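Local coordinates for protein DNA photolyase (Agrobacterium tumefaciens, PDB 4U63) that probably repairs cyclobutane pyrimidine dimers in ultraviolet-damaged DNA with light energy, using a flavin cofactor and a methenyltetrahydrofolate antenna, at residues A[335-340]-A[385-390]; A[349-354]-A[358-363]. All coordinates share one frame; numbering follows the deposited sequence. Where two conformers were deposited one is given.

Interaction 1. Residues A[335-340]-A[385-390]; sequences KAWTRG and KWFRDT. With MHF (5,10-methenyl-6,7,8-trihydrofolic acid), chain B.
Trp337 meets both Trp386 and Phe387 where two helices, 331-338 and 380-390, pack together in the helical FAD-binding domain of this photolyase. Its CG lies anti to the backbone N (chi1 179°), which swings the six-membered end of the indole to the other helix. There Trp337 CZ3 lies 3.8 Å from Trp386 CD1 and Trp337 CH2 lies 4.0 Å from Phe387 CE1. The two indoles run past one another in opposite senses, their planes at 65°, neither a stack nor edge-to-face. The polar end of Trp337 is occupied elsewhere, as NE1 donates to Val368 O on helix 362-375. One residue on, Thr338 turns its carbon side to the neighbour. Thr338 CB sits 3.6 Å from the centroid of the six-membered ring of Trp386, almost on the ring normal, a CH-pi contact, and CG2 lies over the same face. Thr338 OG1 is turned back to bond Lys335 O at 2.8 Å, a carbonyl that also accepts from Arg339 N. The opposite face of the Trp386 indole is met by CG2 of Thr390 from its own helix, and a water in the ring plane at the edge accepts from Trp386 NE1 and donates to Thr338 O. Gly340, with positive phi, then ends the first helix in a Schellman motif. At the C-terminal end of helix 380-390 backbone carbonyls of Asp389 and Thr390 accept from the antenna chromophore: MHF NA2 donates to Thr390 O, and MHF N8 reaches Asp389 O at 2.9 Å in a nearly straight bond of 176°.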
loop_
_atom_site.group_PDB
_atom_site.type_symbol
_atom_site.label_atom_id
_atom_site.label_comp_id
_atom_site.label_asym_id
_atom_site.label_seq_id
_atom_site.Cartn_x
_atom_site.Cartn_y
_atom_site.Cartn_z
ATOM N N LYS A 335 13.074 3.513 18.805
ATOM C CA LYS A 335 13.635 4.646 18.063
ATOM C C LYS A 335 14.850 4.230 17.228
ATOM O O LYS A 335 14.966 4.632 16.063
ATOM C CB LYS A 335 13.980 5.810 19.005
ATOM C CG LYS A 335 12.764 6.607 19.449
ATOM C CD LYS A 335 13.180 7.781 20.319
ATOM C CE LYS A 335 11.995 8.399 21.038
ATOM N NZ LYS A 335 12.444 9.454 21.983
ATOM N N ALA A 336 15.739 3.414 17.802
ATOM C CA ALA A 336 16.905 2.930 17.054
ATOM C C ALA A 336 16.456 2.168 15.811
ATOM O O ALA A 336 17.027 2.325 14.737
ATOM C CB ALA A 336 17.790 2.055 17.922
ATOM N N TRP A 337 15.413 1.352 15.965
ATOM C CA TRP A 337 14.829 0.629 14.839
ATOM C C TRP A 337 14.312 1.594 13.751
ATOM O O TRP A 337 14.680 1.465 12.568
ATOM C CB TRP A 337 13.724 -0.317 15.356
ATOM C CG TRP A 337 13.005 -1.111 14.297
ATOM C CD1 TRP A 337 13.429 -2.269 13.711
ATOM C CD2 TRP A 337 11.729 -0.815 13.720
ATOM N NE1 TRP A 337 12.514 -2.699 12.789
ATOM C CE2 TRP A 337 11.453 -1.829 12.776
ATOM C CE3 TRP A 337 10.793 0.213 13.903
ATOM C CZ2 TRP A 337 10.275 -1.851 12.022
ATOM C CZ3 TRP A 337 9.628 0.197 13.146
ATOM C CH2 TRP A 337 9.379 -0.830 12.215
ATOM N N THR A 338 13.502 2.579 14.141
ATOM C CA THR A 338 12.924 3.527 13.162
ATOM C C THR A 338 14.001 4.292 12.388
ATOM O O THR A 338 13.801 4.640 11.240
ATOM C CB THR A 338 11.955 4.562 13.794
ATOM O OG1 THR A 338 12.656 5.412 14.727
ATOM C CG2 THR A 338 10.763 3.871 14.476
ATOM N N ARG A 339 15.131 4.544 13.043
ATOM C CA ARG A 339 16.247 5.286 12.448
ATOM C C ARG A 339 17.248 4.434 11.667
ATOM O O ARG A 339 18.192 4.976 11.074
ATOM C CB ARG A 339 17.004 6.004 13.553
ATOM C CG ARG A 339 16.187 7.068 14.254
ATOM C CD ARG A 339 16.812 7.427 15.582
ATOM N NE ARG A 339 16.063 8.493 16.242
ATOM C CZ ARG A 339 16.216 8.858 17.513
ATOM N NH1 ARG A 339 17.103 8.250 18.301
ATOM N NH2 ARG A 339 15.469 9.841 18.006
ATOM N N GLY A 340 17.067 3.118 11.671
ATOM C CA GLY A 340 18.045 2.226 11.090
ATOM C C GLY A 340 19.386 2.331 11.790
ATOM O O GLY A 340 20.428 2.452 11.129
ATOM N N LYS A 385 2.234 1.056 12.848
ATOM C CA LYS A 385 2.011 2.504 12.851
ATOM C C LYS A 385 3.153 3.263 12.189
ATOM O O LYS A 385 2.914 4.219 11.469
ATOM C CB LYS A 385 1.793 3.034 14.270
ATOM C CG LYS A 385 0.465 2.618 14.862
ATOM C CD LYS A 385 0.184 3.267 16.209
ATOM C CE LYS A 385 -1.101 2.732 16.830
ATOM N NZ LYS A 385 -1.085 1.266 17.054
ATOM N N TRP A 386 4.389 2.834 12.425
ATOM C CA TRP A 386 5.549 3.481 11.793
ATOM C C TRP A 386 5.453 3.343 10.269
ATOM O O TRP A 386 5.628 4.313 9.538
ATOM C CB TRP A 386 6.877 2.890 12.284
ATOM C CG TRP A 386 8.067 3.537 11.611
ATOM C CD1 TRP A 386 8.859 2.996 10.626
ATOM C CD2 TRP A 386 8.572 4.855 11.846
ATOM N NE1 TRP A 386 9.829 3.899 10.251
ATOM C CE2 TRP A 386 9.677 5.044 10.981
ATOM C CE3 TRP A 386 8.204 5.888 12.704
ATOM C CZ2 TRP A 386 10.416 6.235 10.954
ATOM C CZ3 TRP A 386 8.952 7.080 12.683
ATOM C CH2 TRP A 386 10.036 7.234 11.814
ATOM N N PHE A 387 5.136 2.131 9.808
ATOM C CA PHE A 387 4.956 1.874 8.376
ATOM C C PHE A 387 3.821 2.714 7.795
ATOM O O PHE A 387 3.926 3.215 6.687
ATOM C CB PHE A 387 4.681 0.386 8.119
ATOM C CG PHE A 387 5.923 -0.465 7.961
ATOM C CD1 PHE A 387 7.144 -0.121 8.552
ATOM C CD2 PHE A 387 5.863 -1.637 7.222
ATOM C CE1 PHE A 387 8.262 -0.928 8.397
ATOM C CE2 PHE A 387 6.983 -2.444 7.065
ATOM C CZ PHE A 387 8.182 -2.094 7.648
ATOM N N ARG A 388 2.734 2.856 8.546
ATOM C CA ARG A 388 1.605 3.694 8.130
ATOM C C ARG A 388 2.017 5.134 7.825
ATOM O O ARG A 388 1.456 5.756 6.925
ATOM C CB ARG A 388 0.495 3.701 9.194
ATOM C CG ARG A 388 -0.747 2.923 8.806
ATOM C CD ARG A 388 -1.687 2.686 9.989
ATOM N NE ARG A 388 -1.755 3.827 10.908
ATOM C CZ ARG A 388 -2.014 3.745 12.219
ATOM N NH1 ARG A 388 -2.234 2.566 12.815
ATOM N NH2 ARG A 388 -2.046 4.859 12.951
ATOM N N ASP A 389 2.983 5.656 8.580
ATOM C CA ASP A 389 3.431 7.042 8.417
ATOM C C ASP A 389 4.490 7.219 7.336
ATOM O O ASP A 389 4.684 8.346 6.839
ATOM C CB ASP A 389 3.973 7.591 9.744
ATOM C CG ASP A 389 4.077 9.125 9.755
ATOM O OD1 ASP A 389 3.157 9.825 9.268
ATOM O OD2 ASP A 389 5.080 9.643 10.265
ATOM N N THR A 390 5.174 6.132 6.972
ATOM C CA THR A 390 6.378 6.232 6.129
ATOM C C THR A 390 6.293 5.576 4.750
ATOM O O THR A 390 7.102 5.889 3.878
ATOM C CB THR A 390 7.595 5.648 6.861
ATOM O OG1 THR A 390 7.290 4.323 7.314
ATOM C CG2 THR A 390 7.966 6.519 8.058
HETATM N N1 MHF B . 8.127 9.030 5.502
HETATM C C2 MHF B . 9.276 8.748 4.878
HETATM N NA2 MHF B . 9.291 7.690 4.045
HETATM N N3 MHF B . 10.414 9.502 5.047
HETATM C C4 MHF B . 10.422 10.559 5.879
HETATM O O4 MHF B . 11.444 11.246 6.050
HETATM C C4A MHF B . 9.174 10.894 6.579
HETATM N N5 MHF B . 9.038 11.917 7.501
HETATM C C6 MHF B . 7.948 11.938 8.480
HETATM C C7 MHF B . 6.669 11.608 7.702
HETATM N N8 MHF B . 6.834 10.348 6.967
HETATM C C8A MHF B . 8.002 10.045 6.357
HETATM C C9 MHF B . 8.042 13.336 9.120
HETATM N N10 MHF B . 9.126 14.015 8.382
HETATM C C11 MHF B . 9.942 12.977 7.772
HETATM C C12 MHF B . 11.308 17.193 10.136
HETATM C C13 MHF B . 12.003 16.065 9.675
HETATM C C14 MHF B . 11.319 15.004 9.109
HETATM C C15 MHF B . 9.911 15.038 8.997
HETATM C C16 MHF B . 9.227 16.167 9.427
HETATM C C17 MHF B . 9.916 17.235 9.994
HETATM C C MHF B . 12.027 18.374 10.736
HETATM O O MHF B . 11.372 19.388 10.924
HETATM N N MHF B . 13.344 18.316 10.976
HETATM C CA MHF B . 14.163 19.445 11.386
HETATM C CB MHF B . 14.721 19.270 12.798
HETATM C CG MHF B . 13.807 18.480 13.732
HETATM C CD MHF B . 13.851 16.974 13.542
HETATM O OE1 MHF B . 14.713 16.458 12.799
HETATM O OE2 MHF B . 13.005 16.282 14.144
HETATM C CT MHF B . 15.303 19.615 10.413
HETATM O O1 MHF B . 15.294 20.614 9.662
HETATM O O2 MHF B . 16.219 18.759 10.375
HETATM O O HOH W 1 12.418 4.219 8.752
#

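Interaction 2. Residues A[349-354]-A[358-363]; sequences AGMRQL and GTMHNR. With FAD (flavin-adenine dinucleotide), chain C.
Gln353 OE1 accepts two hydrogen bonds, from the backbone N of His361 at 3.2 Å and from the hydroxyl of Tyr435 on helix 434-439, at the short connection between the consecutive helices 345-357 and 362-375 of the FAD-binding domain. CG of Gln353 is anti to the backbone N (chi1 177°) and the chain stays extended beyond it, which brings the amide alongside the connection; His361 N stands 43° above the amide's carbonyl plane. The aliphatic part of the same side chain passes a backbone carbonyl, where Gln353 CG lies 3.4 Å from Thr359 O. Thr359 O also receives a CA-H...O contact from Leu354 CA at 3.2 Å. Gly358, with positive phi, takes the chain out of the first helix while its N still bonds Leu354 O at 2.9 Å. Met360 reaches back to the first helix: its chain is extended to SD and bends at chi3 (-50°). Met360 CE lies 3.3 Å from Gly350 O, beside Leu354 CD2 and 3.9 Å from Met351 SD. With no side chain at Gly350, Met360 SD can approach its CA to 3.9 Å. Residues on both sides of the connection reach the two cofactors: Leu354 O accepts from the antenna folate, and Met360 and Asn362 belong to the flavin pocket. His361 is the N-cap of helix 362-375, its ND1 accepting weakly from Arg363 N. Just inside that helix, the ribityl hydroxyl O2' of FAD donates to Asn362 OD1 at 2.6 Å.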
loop_
_atom_site.group_PDB
_atom_site.type_symbol
_atom_site.label_atom_id
_atom_site.label_comp_id
_atom_site.label_asym_id
_atom_site.label_seq_id
_atom_site.Cartn_x
_atom_site.Cartn_y
_atom_site.Cartn_z
ATOM N N ALA A 349 19.712 -0.994 6.573
ATOM C CA ALA A 349 19.505 -0.681 5.160
ATOM C C ALA A 349 18.015 -0.526 4.832
ATOM O O ALA A 349 17.617 0.446 4.205
ATOM C CB ALA A 349 20.153 -1.742 4.287
ATOM N N GLY A 350 17.189 -1.479 5.280
ATOM C CA GLY A 350 15.751 -1.409 5.060
ATOM C C GLY A 350 15.101 -0.171 5.640
ATOM O O GLY A 350 14.339 0.528 4.958
ATOM N N MET A 351 15.412 0.122 6.902
ATOM C CA MET A 351 14.789 1.260 7.571
ATOM C C MET A 351 15.228 2.582 6.934
ATOM O O MET A 351 14.441 3.527 6.854
ATOM C CB MET A 351 15.067 1.232 9.076
ATOM C CG MET A 351 14.581 -0.042 9.767
ATOM S SD MET A 351 12.859 -0.461 9.449
ATOM C CE MET A 351 12.030 0.875 10.304
ATOM N N ARG A 352 16.467 2.629 6.456
ATOM C CA ARG A 352 16.975 3.822 5.766
ATOM C C ARG A 352 16.396 3.966 4.365
ATOM O O ARG A 352 16.090 5.081 3.930
ATOM C CB ARG A 352 18.493 3.815 5.741
ATOM C CG ARG A 352 19.068 3.947 7.134
ATOM C CD ARG A 352 20.579 3.882 7.100
ATOM N NE ARG A 352 21.158 3.614 8.411
ATOM C CZ ARG A 352 22.429 3.801 8.726
ATOM N NH1 ARG A 352 23.291 4.291 7.829
ATOM N NH2 ARG A 352 22.864 3.511 9.957
ATOM N N GLN A 353 16.243 2.847 3.657
ATOM C CA GLN A 353 15.541 2.854 2.377
ATOM C C GLN A 353 14.144 3.445 2.534
ATOM O O GLN A 353 13.729 4.299 1.753
ATOM C CB GLN A 353 15.437 1.441 1.791
ATOM C CG GLN A 353 14.643 1.405 0.496
ATOM C CD GLN A 353 14.475 0.023 -0.093
ATOM O OE1 GLN A 353 14.364 -0.985 0.619
ATOM N NE2 GLN A 353 14.431 -0.030 -1.411
ATOM N N LEU A 354 13.423 2.964 3.544
ATOM C CA LEU A 354 12.085 3.437 3.853
ATOM C C LEU A 354 12.063 4.946 4.102
ATOM O O LEU A 354 11.239 5.673 3.531
ATOM C CB LEU A 354 11.557 2.687 5.078
ATOM C CG LEU A 354 10.201 3.066 5.664
ATOM C CD1 LEU A 354 9.094 2.980 4.627
ATOM C CD2 LEU A 354 9.903 2.165 6.851
ATOM N N GLY A 358 10.373 6.109 0.801
ATOM C CA GLY A 358 8.981 5.830 1.112
ATOM C C GLY A 358 8.538 4.424 0.783
ATOM O O GLY A 358 7.344 4.168 0.656
ATOM N N THR A 359 9.491 3.507 0.657
ATOM C CA THR A 359 9.183 2.116 0.378
ATOM C C THR A 359 10.313 1.231 0.872
ATOM O O THR A 359 11.377 1.713 1.224
ATOM C CB THR A 359 8.927 1.881 -1.125
ATOM O OG1 THR A 359 8.329 0.599 -1.314
ATOM C CG2 THR A 359 10.216 1.994 -1.946
ATOM N N MET A 360 10.069 -0.072 0.882
ATOM C CA MET A 360 11.077 -1.026 1.295
ATOM C C MET A 360 10.857 -2.318 0.540
ATOM O O MET A 360 9.710 -2.732 0.319
ATOM C CB MET A 360 11.002 -1.261 2.807
ATOM C CG MET A 360 12.184 -2.033 3.387
ATOM S SD MET A 360 11.987 -2.525 5.107
ATOM C CE MET A 360 11.490 -0.969 5.857
ATOM N N HIS A 361 11.950 -2.960 0.142
ATOM C CA HIS A 361 11.853 -4.268 -0.526
ATOM C C HIS A 361 11.104 -5.255 0.378
ATOM O O HIS A 361 11.339 -5.279 1.581
ATOM C CB HIS A 361 13.245 -4.791 -0.839
ATOM C CG HIS A 361 13.244 -6.013 -1.688
ATOM N ND1 HIS A 361 13.149 -7.274 -1.157
ATOM C CD2 HIS A 361 13.319 -6.172 -3.031
ATOM C CE1 HIS A 361 13.176 -8.164 -2.131
ATOM N NE2 HIS A 361 13.276 -7.521 -3.280
ATOM N N ASN A 362 10.215 -6.074 -0.197
ATOM C CA ASN A 362 9.380 -6.973 0.622
ATOM C C ASN A 362 10.148 -7.924 1.543
ATOM O O ASN A 362 9.767 -8.122 2.706
ATOM C CB ASN A 362 8.431 -7.817 -0.226
ATOM C CG ASN A 362 7.603 -8.783 0.636
ATOM O OD1 ASN A 362 6.696 -8.364 1.353
ATOM N ND2 ASN A 362 7.945 -10.074 0.593
ATOM N N ARG A 363 11.194 -8.543 1.020
ATOM C CA ARG A 363 12.040 -9.413 1.843
ATOM C C ARG A 363 12.565 -8.664 3.064
ATOM O O ARG A 363 12.575 -9.190 4.171
ATOM C CB ARG A 363 13.192 -10.006 1.032
ATOM C CG ARG A 363 14.192 -10.842 1.826
ATOM C CD ARG A 363 13.558 -11.958 2.641
ATOM N NE ARG A 363 12.869 -12.942 1.814
ATOM C CZ ARG A 363 12.333 -14.071 2.277
ATOM N NH1 ARG A 363 12.393 -14.377 3.575
ATOM N NH2 ARG A 363 11.725 -14.907 1.437
HETATM P PA FAD C . 5.629 -6.678 -6.628
HETATM O O1A FAD C . 6.552 -7.786 -6.234
HETATM O O2A FAD C . 5.805 -6.037 -7.964
HETATM O O5B FAD C . 4.139 -7.238 -6.423
HETATM C C5B FAD C . 3.024 -6.729 -7.163
HETATM C C4B FAD C . 1.896 -6.276 -6.247
HETATM O O4B FAD C . 1.411 -7.354 -5.450
HETATM C C3B FAD C . 2.310 -5.207 -5.262
HETATM O O3B FAD C . 2.353 -3.903 -5.865
HETATM C C2B FAD C . 1.258 -5.356 -4.185
HETATM O O2B FAD C . 0.048 -4.680 -4.532
HETATM C C1B FAD C . 1.005 -6.843 -4.171
HETATM N N9A FAD C . 1.774 -7.576 -3.141
HETATM C C8A FAD C . 2.986 -8.136 -3.307
HETATM N N7A FAD C . 3.395 -8.759 -2.183
HETATM C C5A FAD C . 2.414 -8.617 -1.265
HETATM C C6A FAD C . 2.223 -9.032 0.127
HETATM N N6A FAD C . 3.177 -9.743 0.760
HETATM N N1A FAD C . 1.067 -8.667 0.728
HETATM C C2A FAD C . 0.120 -7.943 0.088
HETATM N N3A FAD C . 0.241 -7.537 -1.193
HETATM C C4A FAD C . 1.350 -7.838 -1.898
HETATM N N1 FAD C . 2.046 -3.907 0.697
HETATM C C2 FAD C . 1.258 -2.838 0.446
HETATM O O2 FAD C . 0.784 -2.734 -0.708
HETATM N N3 FAD C . 0.980 -1.912 1.398
HETATM C C4 FAD C . 1.473 -2.003 2.659
HETATM O O4 FAD C . 1.199 -1.150 3.543
HETATM C C4X FAD C . 2.351 -3.141 2.998
HETATM N N5 FAD C . 2.918 -3.309 4.229
HETATM C C5X FAD C . 3.701 -4.394 4.498
HETATM C C6 FAD C . 4.255 -4.583 5.757
HETATM C C7 FAD C . 5.071 -5.683 6.040
HETATM C C7M FAD C . 5.666 -5.870 7.417
HETATM C C8 FAD C . 5.363 -6.672 4.978
HETATM C C8M FAD C . 6.233 -7.885 5.226
HETATM C C9 FAD C . 4.821 -6.491 3.733
HETATM C C9A FAD C . 3.999 -5.401 3.431
HETATM N N10 FAD C . 3.446 -5.218 2.129
HETATM C C10 FAD C . 2.618 -4.106 1.901
HETATM C "C1'" FAD C . 3.636 -6.196 1.050
HETATM C "C2'" FAD C . 4.789 -6.044 0.083
HETATM O "O2'" FAD C . 6.014 -5.942 0.818
HETATM C "C3'" FAD C . 4.602 -4.865 -0.853
HETATM O "O3'" FAD C . 3.351 -4.947 -1.529
HETATM C "C4'" FAD C . 5.741 -4.857 -1.872
HETATM O "O4'" FAD C . 6.963 -4.553 -1.203
HETATM C "C5'" FAD C . 5.456 -3.819 -2.939
HETATM O "O5'" FAD C . 6.500 -3.762 -3.922
HETATM P P FAD C . 6.126 -4.037 -5.459
HETATM O O1P FAD C . 7.355 -3.838 -6.274
HETATM O O2P FAD C . 4.935 -3.214 -5.863
HETATM O O3P FAD C . 5.710 -5.589 -5.427
#

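Both interactions lie in the FAD-binding domain, their centres about 10 Å apart on the same side of the chain's centre. In sequence, helices 331-338, 345-357, 362-375 and 380-390 follow one another; interaction 1 joins the outer two and interaction 2 the inner two, so the short connection is enclosed by the longer closure. The pairs also touch: Gly340 O probably accepts a hydrogen bond from Arg352 NH2, Met351 packs against Trp337, and Leu354 meets Thr390. Carbonyls from both interactions accept hydrogen bonds from the folate, while Phe387, Met360 and Asn362 border the flavin, so one helical cluster contributes to both cofactor sites.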